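Local coordinates for DNA polymerase sliding clamp 2 (Sulfolobus tokodaii, PDB 3AIZ), which serves as a sliding platform subunit of a ring around DNA, tethering the replicative polymerase and other DNA-processing proteins to it, at residues Tyr6-Leu20 with Glu231-Trp243. Residues are numbered along the deposited sequence; the frame is centred on the assembly and turned at random.
Sequences YSSAKDFYSLLSGLL and EVPTDSGGQLIFW
The C-terminal β-hairpin of this PCNA-family chain packs on the start of helix 9-16 and on Tyr6, at the end of the strand that precedes it, where Ser236, in the type I turn Thr234-Gly237, reaches Tyr6 and Asp11. A short relay of hydrogen bonds starts at the backbone of Gly238, whose N donates to Tyr6 OH at 2.6 Å, arriving at the edge of the ring near its plane. Tyr6 OH donates in turn to Ser236 OG, and Ser236 OG donates to Asp11 OD2 over 2.5 Å, using the anti lone pair of that oxygen. Ser236 reaches both partners because its OG sits between the backbone N and the carbonyl carbon (chi1 52°). Asp11 lies in the first turn of helix 9-16, and its backbone N is capped by Ser8 OG at 3.1 Å, so the N-cap and the relay meet at one residue. At the base of the turn, Thr234 OG1 donates to Gly238 O at 2.7 Å, in the carbonyl plane; Thr234 N uses the same oxygen, closing the hairpin loop.

Apolar packing follows. The two methyls of Leu15 part company: CD1 lies 3.6 Å from Gly238 CA, whereas CD2 meets Thr234 CG2 and Leu240 CG. Farther along, Leu240 CD2 meets Leu19 CD2. The Phe242 ring instead sets its edge against a backbone carbonyl, CZ lying 3.7 Å from Gly18 O. Strand 46-53 runs beside the hairpin, Gln239 and Ile241 bonding through their backbones to Lys51 and Ile49; Leu15 also touches Phe50 of that strand. On its other flank, helix 9-16 packs Phe12 and Leu16 against helix 72-80.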
loop_
_atom_site.group_PDB
_atom_site.type_symbol
_atom_site.label_atom_id
_atom_site.label_comp_id
_atom_site.label_asym_id
_atom_site.label_seq_id
_atom_site.Cartn_x
_atom_site.Cartn_y
_atom_site.Cartn_z
ATOM N N TYR A 6 -21.627 4.999 29.001
ATOM C CA TYR A 6 -20.413 5.799 29.092
ATOM C C TYR A 6 -20.276 6.669 27.844
ATOM O O TYR A 6 -20.587 6.229 26.738
ATOM C CB TYR A 6 -19.195 4.893 29.261
ATOM C CG TYR A 6 -17.928 5.639 29.596
ATOM C CD1 TYR A 6 -17.665 6.046 30.896
ATOM C CD2 TYR A 6 -16.994 5.934 28.615
ATOM C CE1 TYR A 6 -16.508 6.729 31.209
ATOM C CE2 TYR A 6 -15.835 6.616 28.918
ATOM C CZ TYR A 6 -15.597 7.012 30.215
ATOM O OH TYR A 6 -14.443 7.690 30.518
ATOM N N SER A 7 -19.808 7.900 28.024
ATOM C CA SER A 7 -19.856 8.902 26.957
ATOM C C SER A 7 -18.711 8.835 25.946
ATOM O O SER A 7 -18.678 9.618 25.000
ATOM C CB SER A 7 -19.929 10.311 27.550
ATOM O OG SER A 7 -18.714 10.655 28.193
ATOM N N SER A 8 -17.776 7.910 26.138
ATOM C CA SER A 8 -16.631 7.825 25.234
ATOM C C SER A 8 -16.139 6.401 24.988
ATOM O O SER A 8 -15.517 5.788 25.854
ATOM C CB SER A 8 -15.477 8.690 25.742
ATOM O OG SER A 8 -14.345 8.564 24.899
ATOM N N ALA A 9 -16.414 5.887 23.794
ATOM C CA ALA A 9 -15.932 4.573 23.397
ATOM C C ALA A 9 -14.411 4.568 23.314
ATOM O O ALA A 9 -13.761 3.614 23.737
ATOM C CB ALA A 9 -16.537 4.169 22.061
ATOM N N LYS A 10 -13.850 5.643 22.770
ATOM C CA LYS A 10 -12.407 5.750 22.599
ATOM C C LYS A 10 -11.680 5.670 23.937
ATOM O O LYS A 10 -10.758 4.870 24.104
ATOM C CB LYS A 10 -12.042 7.050 21.877
ATOM C CG LYS A 10 -10.613 7.085 21.355
ATOM C CD LYS A 10 -10.259 8.447 20.772
ATOM C CE LYS A 10 -10.104 9.496 21.863
ATOM N NZ LYS A 10 -8.974 9.177 22.781
ATOM N N ASP A 11 -12.097 6.500 24.887
ATOM C CA ASP A 11 -11.481 6.523 26.211
ATOM C C ASP A 11 -11.596 5.172 26.912
ATOM O O ASP A 11 -10.643 4.705 27.536
ATOM C CB ASP A 11 -12.090 7.631 27.071
ATOM C CG ASP A 11 -11.686 9.017 26.605
ATOM O OD1 ASP A 11 -10.674 9.127 25.881
ATOM O OD2 ASP A 11 -12.374 9.997 26.962
ATOM N N PHE A 12 -12.764 4.549 26.799
ATOM C CA PHE A 12 -12.990 3.219 27.352
ATOM C C PHE A 12 -11.950 2.238 26.811
ATOM O O PHE A 12 -11.396 1.428 27.556
ATOM C CB PHE A 12 -14.397 2.735 26.995
ATOM C CG PHE A 12 -14.931 1.670 27.912
ATOM C CD1 PHE A 12 -16.178 1.807 28.498
ATOM C CD2 PHE A 12 -14.190 0.533 28.188
ATOM C CE1 PHE A 12 -16.677 0.830 29.341
ATOM C CE2 PHE A 12 -14.682 -0.446 29.030
ATOM C CZ PHE A 12 -15.928 -0.297 29.608
ATOM N N TYR A 13 -11.686 2.319 25.510
ATOM C CA TYR A 13 -10.726 1.433 24.859
ATOM C C TYR A 13 -9.295 1.695 25.324
ATOM O O TYR A 13 -8.514 0.760 25.503
ATOM C CB TYR A 13 -10.818 1.566 23.337
ATOM C CG TYR A 13 -9.791 0.748 22.583
ATOM C CD1 TYR A 13 -8.608 1.323 22.136
ATOM C CD2 TYR A 13 -10.004 -0.600 22.320
ATOM C CE1 TYR A 13 -7.668 0.580 21.447
ATOM C CE2 TYR A 13 -9.070 -1.351 21.632
ATOM C CZ TYR A 13 -7.903 -0.757 21.199
ATOM O OH TYR A 13 -6.969 -1.500 20.513
ATOM N N SER A 14 -8.953 2.968 25.511
ATOM C CA SER A 14 -7.620 3.332 25.983
ATOM C C SER A 14 -7.355 2.737 27.359
ATOM O O SER A 14 -6.265 2.230 27.630
ATOM C CB SER A 14 -7.450 4.853 26.021
ATOM O OG SER A 14 -7.282 5.382 24.718
ATOM N N LEU A 15 -8.361 2.799 28.224
ATOM C CA LEU A 15 -8.253 2.240 29.562
ATOM C C LEU A 15 -7.955 0.743 29.511
ATOM O O LEU A 15 -6.996 0.272 30.120
ATOM C CB LEU A 15 -9.536 2.501 30.352
ATOM C CG LEU A 15 -9.905 3.980 30.487
ATOM C CD1 LEU A 15 -11.284 4.155 31.105
ATOM C CD2 LEU A 15 -8.849 4.724 31.293
ATOM N N LEU A 16 -8.776 0.003 28.774
ATOM C CA LEU A 16 -8.622 -1.444 28.678
ATOM C C LEU A 16 -7.270 -1.847 28.088
ATOM O O LEU A 16 -6.703 -2.874 28.461
ATOM C CB LEU A 16 -9.758 -2.054 27.854
ATOM C CG LEU A 16 -11.167 -1.913 28.433
ATOM C CD1 LEU A 16 -12.194 -2.501 27.483
ATOM C CD2 LEU A 16 -11.257 -2.575 29.799
ATOM N N SER A 17 -6.759 -1.036 27.167
ATOM C CA SER A 17 -5.483 -1.328 26.523
ATOM C C SER A 17 -4.321 -1.035 27.465
ATOM O O SER A 17 -3.169 -1.347 27.162
ATOM C CB SER A 17 -5.329 -0.516 25.236
ATOM O OG SER A 17 -5.139 0.859 25.524
ATOM N N GLY A 18 -4.631 -0.433 28.608
ATOM C CA GLY A 18 -3.620 -0.080 29.584
ATOM C C GLY A 18 -3.457 -1.127 30.669
ATOM O O GLY A 18 -2.557 -1.032 31.502
ATOM N N LEU A 19 -4.329 -2.128 30.661
ATOM C CA LEU A 19 -4.257 -3.204 31.641
ATOM C C LEU A 19 -3.027 -4.078 31.399
ATOM O O LEU A 19 -3.032 -4.946 30.527
ATOM C CB LEU A 19 -5.532 -4.049 31.605
ATOM C CG LEU A 19 -6.837 -3.284 31.839
ATOM C CD1 LEU A 19 -8.026 -4.230 31.859
ATOM C CD2 LEU A 19 -6.772 -2.491 33.131
ATOM N N LEU A 20 -1.976 -3.838 32.178
ATOM C CA LEU A 20 -0.706 -4.543 32.012
ATOM C C LEU A 20 -0.777 -6.006 32.437
ATOM O O LEU A 20 -1.294 -6.331 33.506
ATOM C CB LEU A 20 0.404 -3.835 32.793
ATOM C CG LEU A 20 0.830 -2.455 32.291
ATOM C CD1 LEU A 20 1.754 -1.788 33.294
ATOM C CD2 LEU A 20 1.499 -2.561 30.928
ATOM N N GLU A 231 -2.432 7.799 38.896
ATOM C CA GLU A 231 -3.793 8.008 38.426
ATOM C C GLU A 231 -3.779 8.500 36.984
ATOM O O GLU A 231 -3.169 9.523 36.673
ATOM C CB GLU A 231 -4.523 9.017 39.314
ATOM C CG GLU A 231 -4.543 8.657 40.792
ATOM C CD GLU A 231 -5.356 9.637 41.620
ATOM O OE1 GLU A 231 -6.248 10.302 41.051
ATOM O OE2 GLU A 231 -5.105 9.740 42.840
ATOM N N VAL A 232 -4.454 7.766 36.107
ATOM C CA VAL A 232 -4.506 8.110 34.692
ATOM C C VAL A 232 -5.934 8.448 34.280
ATOM O O VAL A 232 -6.668 7.584 33.799
ATOM C CB VAL A 232 -3.985 6.956 33.816
ATOM C CG1 VAL A 232 -3.908 7.386 32.362
ATOM C CG2 VAL A 232 -2.625 6.488 34.309
ATOM N N PRO A 233 -6.333 9.712 34.471
ATOM C CA PRO A 233 -7.688 10.181 34.168
ATOM C C PRO A 233 -7.898 10.374 32.673
ATOM O O PRO A 233 -6.944 10.648 31.946
ATOM C CB PRO A 233 -7.753 11.547 34.866
ATOM C CG PRO A 233 -6.528 11.625 35.735
ATOM C CD PRO A 233 -5.509 10.778 35.059
ATOM N N THR A 234 -9.140 10.233 32.223
ATOM C CA THR A 234 -9.497 10.557 30.849
ATOM C C THR A 234 -10.434 11.758 30.856
ATOM O O THR A 234 -10.956 12.136 31.903
ATOM C CB THR A 234 -10.173 9.373 30.136
ATOM O OG1 THR A 234 -11.417 9.071 30.778
ATOM C CG2 THR A 234 -9.274 8.147 30.173
ATOM N N ASP A 235 -10.646 12.358 29.691
ATOM C CA ASP A 235 -11.486 13.547 29.596
ATOM C C ASP A 235 -12.970 13.221 29.745
ATOM O O ASP A 235 -13.813 14.116 29.728
ATOM C CB ASP A 235 -11.237 14.281 28.274
ATOM C CG ASP A 235 -9.869 14.937 28.219
ATOM O OD1 ASP A 235 -9.213 15.041 29.278
ATOM O OD2 ASP A 235 -9.450 15.352 27.117
ATOM N N SER A 236 -13.285 11.939 29.897
ATOM C CA SER A 236 -14.675 11.510 30.007
ATOM C C SER A 236 -14.989 10.862 31.356
ATOM O O SER A 236 -16.110 10.406 31.588
ATOM C CB SER A 236 -15.041 10.568 28.857
ATOM O OG SER A 236 -14.111 9.507 28.751
ATOM N N GLY A 237 -13.998 10.826 32.243
ATOM C CA GLY A 237 -14.194 10.305 33.583
ATOM C C GLY A 237 -13.457 9.007 33.852
ATOM O O GLY A 237 -12.877 8.825 34.922
ATOM N N GLY A 238 -13.488 8.099 32.881
ATOM C CA GLY A 238 -12.800 6.825 32.996
ATOM C C GLY A 238 -11.399 7.000 33.546
ATOM O O GLY A 238 -10.669 7.904 33.138
ATOM N N GLN A 239 -11.016 6.127 34.470
ATOM C CA GLN A 239 -9.784 6.325 35.216
ATOM C C GLN A 239 -8.961 5.049 35.355
ATOM O O GLN A 239 -9.491 3.984 35.674
ATOM C CB GLN A 239 -10.111 6.896 36.599
ATOM C CG GLN A 239 -8.904 7.253 37.443
ATOM C CD GLN A 239 -9.288 7.984 38.715
ATOM O OE1 GLN A 239 -10.467 8.245 38.961
ATOM N NE2 GLN A 239 -8.293 8.323 39.528
ATOM N N LEU A 240 -7.661 5.168 35.102
ATOM C CA LEU A 240 -6.724 4.081 35.354
ATOM C C LEU A 240 -5.950 4.373 36.631
ATOM O O LEU A 240 -5.503 5.496 36.851
ATOM C CB LEU A 240 -5.757 3.909 34.182
ATOM C CG LEU A 240 -6.072 2.789 33.189
ATOM C CD1 LEU A 240 -5.075 2.793 32.042
ATOM C CD2 LEU A 240 -6.077 1.441 33.890
ATOM N N ILE A 241 -5.800 3.361 37.475
ATOM C CA ILE A 241 -5.102 3.531 38.741
ATOM C C ILE A 241 -4.119 2.394 38.965
ATOM O O ILE A 241 -4.493 1.222 38.919
ATOM C CB ILE A 241 -6.084 3.595 39.925
ATOM C CG1 ILE A 241 -7.106 4.714 39.710
ATOM C CG2 ILE A 241 -5.330 3.792 41.232
ATOM C CD1 ILE A 241 -8.129 4.824 40.812
ATOM N N PHE A 242 -2.861 2.745 39.203
ATOM C CA PHE A 242 -1.824 1.746 39.417
ATOM C C PHE A 242 -1.245 1.841 40.820
ATOM O O PHE A 242 -1.161 2.922 41.397
ATOM C CB PHE A 242 -0.707 1.901 38.385
ATOM C CG PHE A 242 -1.153 1.680 36.970
ATOM C CD1 PHE A 242 -1.543 2.747 36.178
ATOM C CD2 PHE A 242 -1.179 0.405 36.431
ATOM C CE1 PHE A 242 -1.952 2.547 34.876
ATOM C CE2 PHE A 242 -1.589 0.198 35.129
ATOM C CZ PHE A 242 -1.976 1.271 34.351
ATOM N N TRP A 243 -0.853 0.696 41.363
ATOM C CA TRP A 243 -0.156 0.649 42.639
ATOM C C TRP A 243 1.097 -0.202 42.503
ATOM O O TRP A 243 1.022 -1.381 42.156
ATOM C CB TRP A 243 -1.061 0.091 43.739
ATOM C CG TRP A 243 -2.078 1.071 44.241
ATOM C CD1 TRP A 243 -3.388 1.157 43.871
ATOM C CD2 TRP A 243 -1.867 2.104 45.211
ATOM N NE1 TRP A 243 -4.007 2.179 44.551
ATOM C CE2 TRP A 243 -3.094 2.775 45.379
ATOM C CE3 TRP A 243 -0.760 2.525 45.955
ATOM C CZ2 TRP A 243 -3.245 3.845 46.259
ATOM C CZ3 TRP A 243 -0.911 3.587 46.827
ATOM C CH2 TRP A 243 -2.145 4.234 46.972
#